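Local atomic coordinates of mutual gliding-motility protein MglA (Myxococcus xanthus, PDB entry 6IZW), a protein that belongs to the ADP-ribosylation factor family of small P-loop proteins and is associated with gliding motility. Residues Y136-N141 against R161-Y166; F57-L62 against H75-P80. All coordinates share one frame; numbering follows the deposited sequence.

Interaction 1 (Y136-N141 against R161-Y166); sequences YVIQYN and RNIPEY. With GSP (5'-guanosine-diphosphate-monothiophosphate), chain D.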
ATOM      1  N   TYR A 136     -14.154  15.428  -3.365  1.00 30.21           N
ATOM      2  CA  TYR A 136     -13.081  15.639  -4.314  1.00 29.36           C
ATOM      3  C   TYR A 136     -12.694  17.114  -4.270  1.00 29.76           C
ATOM      4  O   TYR A 136     -13.570  17.973  -4.368  1.00 26.15           O
ATOM      5  CB  TYR A 136     -13.580  15.229  -5.705  1.00 36.83           C
ATOM      6  CG  TYR A 136     -12.696  15.617  -6.844  1.00 32.78           C
ATOM      7  CD1 TYR A 136     -11.331  15.509  -6.720  1.00 32.40           C
ATOM      8  CD2 TYR A 136     -13.227  16.072  -8.051  1.00 38.00           C
ATOM      9  CE1 TYR A 136     -10.511  15.840  -7.736  1.00 36.66           C
ATOM     10  CE2 TYR A 136     -12.405  16.425  -9.097  1.00 34.54           C
ATOM     11  CZ  TYR A 136     -11.036  16.290  -8.923  1.00 36.95           C
ATOM     12  OH  TYR A 136     -10.135  16.605  -9.903  1.00 38.15           O
ATOM     13  N   VAL A 137     -11.403  17.418  -4.101  1.00 26.07           N
ATOM     14  CA  VAL A 137     -10.932  18.790  -4.265  1.00 28.51           C
ATOM     15  C   VAL A 137      -9.687  18.769  -5.139  1.00 28.10           C
ATOM     16  O   VAL A 137      -8.996  17.754  -5.245  1.00 26.73           O
ATOM     17  CB  VAL A 137     -10.655  19.513  -2.917  1.00 33.59           C
ATOM     18  CG1 VAL A 137     -11.897  19.424  -1.979  1.00 25.42           C
ATOM     19  CG2 VAL A 137      -9.452  18.968  -2.241  1.00 27.23           C
ATOM     20  N   ILE A 138      -9.425  19.889  -5.817  1.00 25.97           N
ATOM     21  CA  ILE A 138      -8.220  20.007  -6.620  1.00 23.70           C
ATOM     22  C   ILE A 138      -7.311  21.096  -6.056  1.00 29.88           C
ATOM     23  O   ILE A 138      -7.771  22.169  -5.637  1.00 25.88           O
ATOM     24  CB  ILE A 138      -8.523  20.240  -8.113  1.00 26.62           C
ATOM     25  CG1 ILE A 138      -7.208  20.439  -8.864  1.00 30.02           C
ATOM     26  CG2 ILE A 138      -9.364  21.435  -8.335  1.00 30.52           C
ATOM     27  CD1 ILE A 138      -7.261  20.037 -10.342  1.00 35.01           C
ATOM     28  N   GLN A 139      -6.005  20.802  -6.056  1.00 26.90           N
ATOM     29  CA  GLN A 139      -4.952  21.710  -5.622  1.00 23.87           C
ATOM     30  C   GLN A 139      -4.113  22.128  -6.836  1.00 25.41           C
ATOM     31  O   GLN A 139      -3.526  21.271  -7.505  1.00 25.07           O
ATOM     32  CB  GLN A 139      -4.075  21.024  -4.564  1.00 18.72           C
ATOM     33  CG  GLN A 139      -2.907  21.913  -4.039  1.00 23.06           C
ATOM     34  CD  GLN A 139      -2.061  21.223  -2.986  1.00 23.74           C
ATOM     35  OE1 GLN A 139      -0.970  20.735  -3.292  1.00 24.43           O
ATOM     36  NE2 GLN A 139      -2.551  21.181  -1.731  1.00 19.49           N
ATOM     37  N   TYR A 140      -4.046  23.432  -7.123  1.00 23.17           N
ATOM     38  CA  TYR A 140      -3.076  23.950  -8.107  1.00 22.74           C
ATOM     39  C   TYR A 140      -1.798  24.269  -7.349  1.00 21.66           C
ATOM     40  O   TYR A 140      -1.682  25.327  -6.724  1.00 24.53           O
ATOM     41  CB  TYR A 140      -3.577  25.200  -8.831  1.00 26.25           C
ATOM     42  CG  TYR A 140      -4.937  25.061  -9.447  1.00 26.12           C
ATOM     43  CD1 TYR A 140      -5.324  23.870 -10.043  1.00 28.62           C
ATOM     44  CD2 TYR A 140      -5.853  26.112  -9.403  1.00 27.42           C
ATOM     45  CE1 TYR A 140      -6.596  23.725 -10.594  1.00 31.20           C
ATOM     46  CE2 TYR A 140      -7.127  25.982  -9.950  1.00 30.56           C
ATOM     47  CZ  TYR A 140      -7.487  24.780 -10.549  1.00 33.81           C
ATOM     48  OH  TYR A 140      -8.738  24.626 -11.118  1.00 35.82           O
ATOM     49  N   ASN A 141      -0.859  23.338  -7.362  1.00 23.09           N
ATOM     50  CA  ASN A 141       0.385  23.472  -6.632  1.00 21.75           C
ATOM     51  C   ASN A 141       1.456  24.135  -7.517  1.00 24.03           C
ATOM     52  O   ASN A 141       1.306  24.243  -8.732  1.00 21.28           O
ATOM     53  CB  ASN A 141       0.837  22.096  -6.134  1.00 21.73           C
ATOM     54  CG  ASN A 141       1.934  22.193  -5.075  1.00 26.27           C
ATOM     55  OD1 ASN A 141       1.927  23.119  -4.264  1.00 24.65           O
ATOM     56  ND2 ASN A 141       2.912  21.269  -5.116  1.00 21.56           N
ATOM     57  N   ARG A 161     -16.689  21.052 -13.168  1.00 53.66           N
ATOM     58  CA  ARG A 161     -17.834  21.036 -12.280  1.00 52.34           C
ATOM     59  C   ARG A 161     -17.723  22.077 -11.174  1.00 53.98           C
ATOM     60  O   ARG A 161     -18.464  21.994 -10.184  1.00 54.95           O
ATOM     61  CB  ARG A 161     -17.996  19.643 -11.671  1.00 60.22           C
ATOM     62  N   ASN A 162     -16.823  23.055 -11.331  1.00 54.58           N
ATOM     63  CA  ASN A 162     -16.424  23.982 -10.264  1.00 57.09           C
ATOM     64  C   ASN A 162     -16.302  23.259  -8.925  1.00 48.53           C
ATOM     65  O   ASN A 162     -16.952  23.588  -7.934  1.00 54.93           O
ATOM     66  CB  ASN A 162     -17.373  25.179 -10.192  1.00 62.96           C
ATOM     67  CG  ASN A 162     -16.824  26.390 -10.950  1.00 73.92           C
ATOM     68  OD1 ASN A 162     -17.522  26.992 -11.760  1.00 80.32           O
ATOM     69  ND2 ASN A 162     -15.531  26.716 -10.713  1.00 66.35           N
ATOM     70  N   ILE A 163     -15.498  22.212  -8.952  1.00 44.33           N
ATOM     71  CA  ILE A 163     -15.006  21.517  -7.760  1.00 39.54           C
ATOM     72  C   ILE A 163     -14.164  22.493  -6.941  1.00 37.59           C
ATOM     73  O   ILE A 163     -13.513  23.378  -7.529  1.00 31.06           O
ATOM     74  CB  ILE A 163     -14.191  20.288  -8.218  1.00 41.89           C
ATOM     75  CG1 ILE A 163     -15.134  19.204  -8.756  1.00 44.57           C
ATOM     76  CG2 ILE A 163     -13.203  19.744  -7.168  1.00 39.15           C
ATOM     77  CD1 ILE A 163     -16.288  18.849  -7.816  1.00 42.81           C
ATOM     78  N   PRO A 164     -14.168  22.425  -5.607  1.00 37.35           N
ATOM     79  CA  PRO A 164     -13.320  23.347  -4.833  1.00 32.71           C
ATOM     80  C   PRO A 164     -11.863  23.247  -5.267  1.00 33.91           C
ATOM     81  O   PRO A 164     -11.315  22.149  -5.448  1.00 30.30           O
ATOM     82  CB  PRO A 164     -13.516  22.887  -3.383  1.00 32.60           C
ATOM     83  CG  PRO A 164     -14.899  22.229  -3.384  1.00 28.97           C
ATOM     84  CD  PRO A 164     -14.957  21.526  -4.730  1.00 35.16           C
ATOM     85  N   GLU A 165     -11.247  24.411  -5.467  1.00 27.39           N
ATOM     86  CA  GLU A 165      -9.900  24.508  -6.009  1.00 34.51           C
ATOM     87  C   GLU A 165      -9.064  25.376  -5.084  1.00 31.53           C
ATOM     88  O   GLU A 165      -9.505  26.445  -4.661  1.00 31.90           O
ATOM     89  CB  GLU A 165      -9.885  25.077  -7.446  1.00 30.72           C
ATOM     90  CG  GLU A 165     -11.001  26.066  -7.720  1.00 43.59           C
ATOM     91  CD  GLU A 165     -10.883  26.771  -9.064  1.00 44.27           C
ATOM     92  OE1 GLU A 165     -10.593  26.108 -10.086  1.00 38.82           O
ATOM     93  OE2 GLU A 165     -11.095  28.006  -9.091  1.00 50.61           O
ATOM     94  N   TYR A 166      -7.858  24.908  -4.776  1.00 31.10           N
ATOM     95  CA  TYR A 166      -6.973  25.571  -3.831  1.00 27.41           C
ATOM     96  C   TYR A 166      -5.601  25.778  -4.467  1.00 29.66           C
ATOM     97  O   TYR A 166      -5.031  24.863  -5.076  1.00 28.96           O
ATOM     98  CB  TYR A 166      -6.877  24.750  -2.540  1.00 25.13           C
ATOM     99  CG  TYR A 166      -8.198  24.713  -1.827  1.00 28.92           C
ATOM    100  CD1 TYR A 166      -9.139  23.731  -2.128  1.00 31.28           C
ATOM    101  CD2 TYR A 166      -8.547  25.698  -0.905  1.00 30.16           C
ATOM    102  CE1 TYR A 166     -10.376  23.711  -1.507  1.00 32.68           C
ATOM    103  CE2 TYR A 166      -9.781  25.678  -0.285  1.00 35.54           C
ATOM    104  CZ  TYR A 166     -10.690  24.679  -0.592  1.00 34.50           C
ATOM    105  OH  TYR A 166     -11.925  24.638   0.012  1.00 42.39           O
TER
HETATM  106  PG  GSP D 301       6.053  11.443  -7.154  1.00 27.24           P
HETATM  107  O3B GSP D 301       6.105  13.030  -6.842  1.00 28.43           O
HETATM  108  S1G GSP D 301       7.337  11.117  -8.301  1.00 29.32           S
HETATM  109  O2G GSP D 301       4.735  11.171  -7.817  1.00 24.71           O
HETATM  110  O3G GSP D 301       6.189  10.606  -5.882  1.00 24.71           O
HETATM  111  PB  GSP D 301       5.298  13.933  -5.782  1.00 19.36           P
HETATM  112  O1B GSP D 301       5.160  13.293  -4.458  1.00 20.73           O
HETATM  113  O2B GSP D 301       4.029  14.507  -6.245  1.00 18.51           O
HETATM  114  PA  GSP D 301       7.157  15.630  -4.507  1.00 23.22           P
HETATM  115  O1A GSP D 301       6.208  15.863  -3.408  1.00 24.63           O
HETATM  116  O2A GSP D 301       8.176  14.597  -4.172  1.00 23.36           O
HETATM  117  O3A GSP D 301       6.313  15.174  -5.806  1.00 23.69           O
HETATM  118  O5' GSP D 301       7.825  16.986  -5.045  1.00 24.05           O
HETATM  119  C5' GSP D 301       8.620  16.942  -6.220  1.00 28.16           C
HETATM  120  C4' GSP D 301       9.621  18.087  -6.272  1.00 29.40           C
HETATM  121  O4' GSP D 301       8.914  19.291  -6.492  1.00 31.69           O
HETATM  122  C3' GSP D 301      10.366  18.262  -4.949  1.00 35.77           C
HETATM  123  O3' GSP D 301      11.661  18.737  -5.260  1.00 33.87           O
HETATM  124  C2' GSP D 301       9.576  19.347  -4.245  1.00 30.28           C
HETATM  125  O2' GSP D 301      10.346  20.098  -3.324  1.00 31.97           O
HETATM  126  C1' GSP D 301       9.156  20.203  -5.429  1.00 27.72           C
HETATM  127  N9  GSP D 301       7.927  20.955  -5.136  1.00 23.70           N
HETATM  128  C8  GSP D 301       6.771  20.443  -4.593  1.00 19.80           C
HETATM  129  N7  GSP D 301       5.884  21.459  -4.500  1.00 24.74           N
HETATM  130  C5  GSP D 301       6.455  22.603  -4.972  1.00 22.10           C
HETATM  131  C6  GSP D 301       5.995  23.903  -5.082  1.00 20.72           C
HETATM  132  O6  GSP D 301       4.863  24.180  -4.725  1.00 26.17           O
HETATM  133  N1  GSP D 301       6.798  24.895  -5.584  1.00 25.40           N
HETATM  134  C2  GSP D 301       8.080  24.574  -5.990  1.00 25.48           C
HETATM  135  N2  GSP D 301       8.854  25.537  -6.485  1.00 24.16           N
HETATM  136  N3  GSP D 301       8.550  23.278  -5.865  1.00 21.66           N
HETATM  137  C4  GSP D 301       7.750  22.304  -5.368  1.00 23.98           C
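E165 and Y140 meet obliquely, the carboxylate turned 76° to the phenol ring, and are joined by a hydrogen bond of 2.6 Å from Y140 OH to E165 OE1. The oxygen is approached from its anti side and clearly out of the carboxylate plane, while it lies at the edge of the tyrosine ring. With CG of Y140 anti to its carbonyl carbon, chi1 -52° sets the ring beside E165, with Y140 CE2 3.8 Å from E165 CB. The carboxylate has further partners: OE1 also accepts N159 ND2, and OE2 forms a salt bridge with R155, so both oxygens are tied down on this partly exposed flank. At the other end, I163 crosses Y136 at about a right angle. Its CG2 sits over one ring face, offset toward the rim, 4.1 Å from the ring centroid, a CH-pi contact; its CG1 comes within 3.7 Å of Y136 CD2.

Between these two pairs the backbones form a parallel ladder, I138 beside E165 and Q139 beside Y166, as expected for a beta-alpha-beta unit in which helix 151-158 connects strand 136-141 to strand 165-167. I138 N donates to P164 O at 3.0 Å in a nearly straight bond (173° at the hydrogen), Y166 N to I138 O at 2.9 Å, and Y140 N to Y166 O at 2.7 Å. I138 and E165 share one sheet face, where I138 touches L158 of helix 151-158. The other face, with Q139 and Y166, packs against helix 176-192: Y166 touches T179 and A182, and the extended Q139 gives its NE2 to T179 and accepts N28 ND2 on OE1. N141, positioned by C23 O and A170 N, donates ND2 to N7 of the bound 5'-guanosine-diphosphate-monothiophosphate, as in the guanine-binding NKxD motif, whose D144 also bonds the ligand.

Interaction 2 (F57-L62 against H75-P80); sequences FDFLPL and HLYTVP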
ATOM      1  N   PHE A  57       3.535   4.030  -1.914  1.00 31.15           N
ATOM      2  CA  PHE A  57       2.702   5.073  -1.328  1.00 32.64           C
ATOM      3  C   PHE A  57       3.496   5.759  -0.231  1.00 29.05           C
ATOM      4  O   PHE A  57       4.512   5.235   0.231  1.00 32.43           O
ATOM      5  CB  PHE A  57       1.386   4.518  -0.760  1.00 29.49           C
ATOM      6  CG  PHE A  57       1.577   3.433   0.258  1.00 33.11           C
ATOM      7  CD1 PHE A  57       1.724   3.743   1.617  1.00 32.65           C
ATOM      8  CD2 PHE A  57       1.624   2.089  -0.139  1.00 35.91           C
ATOM      9  CE1 PHE A  57       1.891   2.731   2.572  1.00 36.77           C
ATOM     10  CE2 PHE A  57       1.792   1.074   0.791  1.00 34.61           C
ATOM     11  CZ  PHE A  57       1.916   1.390   2.161  1.00 35.66           C
ATOM     12  N   ASP A  58       3.039   6.960   0.146  1.00 26.43           N
ATOM     13  CA  ASP A  58       3.261   7.547   1.464  1.00 26.74           C
ATOM     14  C   ASP A  58       2.002   7.316   2.291  1.00 31.32           C
ATOM     15  O   ASP A  58       0.893   7.322   1.762  1.00 30.47           O
ATOM     16  CB  ASP A  58       3.511   9.065   1.450  1.00 30.92           C
ATOM     17  CG  ASP A  58       4.639   9.511   0.527  1.00 36.25           C
ATOM     18  OD1 ASP A  58       5.822   9.224   0.820  1.00 39.83           O
ATOM     19  OD2 ASP A  58       4.332  10.209  -0.474  1.00 32.06           O
ATOM     20  N   PHE A  59       2.170   7.177   3.600  1.00 31.50           N
ATOM     21  CA  PHE A  59       1.032   7.012   4.493  1.00 29.23           C
ATOM     22  C   PHE A  59       1.229   7.846   5.755  1.00 31.36           C
ATOM     23  O   PHE A  59       2.276   7.756   6.403  1.00 31.31           O
ATOM     24  CB  PHE A  59       0.842   5.543   4.878  1.00 31.62           C
ATOM     25  CG  PHE A  59      -0.078   5.361   6.012  1.00 32.42           C
ATOM     26  CD1 PHE A  59      -1.408   5.746   5.897  1.00 35.56           C
ATOM     27  CD2 PHE A  59       0.382   4.887   7.227  1.00 34.35           C
ATOM     28  CE1 PHE A  59      -2.289   5.613   6.980  1.00 37.61           C
ATOM     29  CE2 PHE A  59      -0.487   4.741   8.312  1.00 36.85           C
ATOM     30  CZ  PHE A  59      -1.823   5.106   8.192  1.00 38.80           C
ATOM     31  N   LEU A  60       0.232   8.649   6.104  1.00 31.13           N
ATOM     32  CA  LEU A  60       0.285   9.434   7.340  1.00 35.09           C
ATOM     33  C   LEU A  60      -1.057   9.388   8.074  1.00 37.78           C
ATOM     34  O   LEU A  60      -2.055   9.951   7.599  1.00 32.46           O
ATOM     35  CB  LEU A  60       0.660  10.892   7.061  1.00 31.98           C
ATOM     36  CG  LEU A  60       0.567  11.821   8.299  1.00 39.55           C
ATOM     37  CD1 LEU A  60       1.669  11.508   9.321  1.00 39.42           C
ATOM     38  CD2 LEU A  60       0.614  13.310   7.929  1.00 32.33           C
ATOM     39  N   PRO A  61      -1.129   8.715   9.221  1.00 36.30           N
ATOM     40  CA  PRO A  61      -2.368   8.732  10.010  1.00 38.38           C
ATOM     41  C   PRO A  61      -2.438   9.996  10.858  1.00 39.57           C
ATOM     42  O   PRO A  61      -1.493  10.335  11.571  1.00 39.65           O
ATOM     43  CB  PRO A  61      -2.250   7.478  10.879  1.00 37.80           C
ATOM     44  CG  PRO A  61      -0.746   7.322  11.082  1.00 35.00           C
ATOM     45  CD  PRO A  61      -0.049   7.951   9.880  1.00 36.66           C
ATOM     46  N   LEU A  62      -3.588  10.665  10.813  1.00 35.73           N
ATOM     47  CA  LEU A  62      -3.776  11.976  11.422  1.00 45.50           C
ATOM     48  C   LEU A  62      -5.095  12.004  12.191  1.00 44.53           C
ATOM     49  O   LEU A  62      -6.123  11.520  11.702  1.00 40.09           O
ATOM     50  CB  LEU A  62      -3.769  13.066  10.329  1.00 41.78           C
ATOM     51  CG  LEU A  62      -3.545  14.545  10.634  1.00 48.34           C
ATOM     52  CD1 LEU A  62      -2.100  14.813  11.048  1.00 50.81           C
ATOM     53  CD2 LEU A  62      -3.947  15.414   9.424  1.00 38.85           C
ATOM     54  N   HIS A  75      -6.671   8.791   7.425  1.00 28.05           N
ATOM     55  CA  HIS A  75      -5.567   7.991   6.922  1.00 35.41           C
ATOM     56  C   HIS A  75      -5.196   8.617   5.590  1.00 30.84           C
ATOM     57  O   HIS A  75      -5.968   8.530   4.631  1.00 28.26           O
ATOM     58  CB  HIS A  75      -5.985   6.522   6.790  1.00 33.30           C
ATOM     59  CG  HIS A  75      -6.450   5.921   8.084  1.00 45.77           C
ATOM     60  ND1 HIS A  75      -5.574   5.438   9.037  1.00 49.29           N
ATOM     61  CD2 HIS A  75      -7.694   5.786   8.612  1.00 48.15           C
ATOM     62  CE1 HIS A  75      -6.258   5.010  10.084  1.00 51.65           C
ATOM     63  NE2 HIS A  75      -7.547   5.206   9.850  1.00 53.82           N
ATOM     64  N   LEU A  76      -4.066   9.325   5.554  1.00 30.52           N
ATOM     65  CA  LEU A  76      -3.659  10.077   4.364  1.00 28.11           C
ATOM     66  C   LEU A  76      -2.695   9.245   3.534  1.00 29.65           C
ATOM     67  O   LEU A  76      -1.711   8.716   4.065  1.00 27.42           O
ATOM     68  CB  LEU A  76      -3.009  11.417   4.725  1.00 24.45           C
ATOM     69  CG  LEU A  76      -3.748  12.385   5.695  1.00 29.60           C
ATOM     70  CD1 LEU A  76      -3.017  13.734   5.820  1.00 25.72           C
ATOM     71  CD2 LEU A  76      -5.168  12.606   5.270  1.00 23.32           C
ATOM     72  N   TYR A  77      -2.967   9.148   2.233  1.00 25.06           N
ATOM     73  CA  TYR A  77      -2.078   8.462   1.306  1.00 27.16           C
ATOM     74  C   TYR A  77      -1.724   9.369   0.136  1.00 29.19           C
ATOM     75  O   TYR A  77      -2.522  10.223  -0.273  1.00 26.31           O
ATOM     76  CB  TYR A  77      -2.734   7.182   0.750  1.00 28.72           C
ATOM     77  CG  TYR A  77      -2.875   6.053   1.731  1.00 32.28           C
ATOM     78  CD1 TYR A  77      -3.951   6.008   2.616  1.00 36.97           C
ATOM     79  CD2 TYR A  77      -1.951   5.004   1.762  1.00 31.88           C
ATOM     80  CE1 TYR A  77      -4.107   4.950   3.530  1.00 35.76           C
ATOM     81  CE2 TYR A  77      -2.090   3.939   2.679  1.00 34.59           C
ATOM     82  CZ  TYR A  77      -3.173   3.918   3.555  1.00 37.69           C
ATOM     83  OH  TYR A  77      -3.331   2.875   4.468  1.00 39.24           O
ATOM     84  N   THR A  78      -0.522   9.174  -0.408  1.00 24.31           N
ATOM     85  CA  THR A  78      -0.199   9.640  -1.743  1.00 22.82           C
ATOM     86  C   THR A  78       0.129   8.437  -2.621  1.00 26.83           C
ATOM     87  O   THR A  78       0.619   7.415  -2.144  1.00 32.34           O
ATOM     88  CB  THR A  78       0.990  10.625  -1.751  1.00 28.15           C
ATOM     89  OG1 THR A  78       2.227   9.902  -1.874  1.00 27.63           O
ATOM     90  CG2 THR A  78       1.000  11.452  -0.474  1.00 25.78           C
ATOM     91  N   VAL A  79      -0.143   8.564  -3.911  1.00 24.24           N
ATOM     92  CA  VAL A  79       0.142   7.508  -4.872  1.00 29.29           C
ATOM     93  C   VAL A  79       1.490   7.798  -5.524  1.00 26.06           C
ATOM     94  O   VAL A  79       1.979   8.932  -5.444  1.00 26.91           O
ATOM     95  CB  VAL A  79      -0.972   7.416  -5.933  1.00 32.51           C
ATOM     96  CG1 VAL A  79      -2.319   7.193  -5.275  1.00 29.41           C
ATOM     97  CG2 VAL A  79      -0.984   8.689  -6.810  1.00 25.81           C
ATOM     98  N   PRO A  80       2.122   6.822  -6.176  1.00 28.77           N
ATOM     99  CA  PRO A  80       3.225   7.135  -7.095  1.00 24.91           C
ATOM    100  C   PRO A  80       2.669   7.687  -8.394  1.00 28.74           C
ATOM    101  O   PRO A  80       1.727   7.135  -8.967  1.00 29.97           O
ATOM    102  CB  PRO A  80       3.912   5.782  -7.305  1.00 33.42           C
ATOM    103  CG  PRO A  80       2.838   4.776  -7.045  1.00 32.79           C
ATOM    104  CD  PRO A  80       1.917   5.370  -6.028  1.00 29.42           C
TER
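On one face of the sheet the buried carboxylate of D58 is the striking feature: D58 OD2 accepts the hydroxyl of T78 OG1 at 2.5 Å, on its anti side and out of the carboxylate plane. T78 OG1 lies between its own backbone N and carbonyl carbon (chi1 89°), and this rotation directs it at D58. OD2 also accepts T26 OG1, and OD1 accepts S46 OG. The D58 side chain is about 4 Å from the bound magnesium ion, which is consistent with a place in the second shell of the metal.

The backbones pair antiparallel, the N-to-C directions of the two strand segments 162° apart. L60 and L76 exchange two bonds, L60 N to L76 O at 2.8 Å and L76 N to L60 O at 2.9 Å; of the D58–T78 pair, the bond from D58 N is weak. On the opposite face to D58 and T78, F59 CD1 sits over one face of the Y77 ring, 3.5 Å from Y77 CZ, with planes 38° apart. F57 receives the edge of Y77 on its face in an offset edge-to-face pair, completing an aromatic cluster.

Y77 OH is hydrogen-bonded to S57 of the MglB chain, which also packs on F57 and F59. The hairpin of strands 54-67 and 70-78 lies between strands 45-48 and 10-18, with L60 and T78 against helix 25-35 and F57 and Y77 against I92 of helix 86-92.

How the interactions relate
The two contacts lie on opposite sides of the chain's centre, about 19 Å between their centres, yet both belong to one mixed sheet. Interaction 2 is buried, as are nine of its ten touching residues, and pairs antiparallel strands of a hairpin; interaction 1 is partly buried and pairs parallel strands across a beta-alpha-beta unit. Their chemistry differs accordingly. A carboxylate accepts a hydroxyl in each, but in 136-141/161-166 its other oxygen forms a salt bridge with R155, whereas in 57-62/75-80 it is bonded to S46 and the side chain lies about 4 Å from magnesium. Interaction 1 reaches the base of the nucleotide, while the aromatic face of interaction 2 meets MglB.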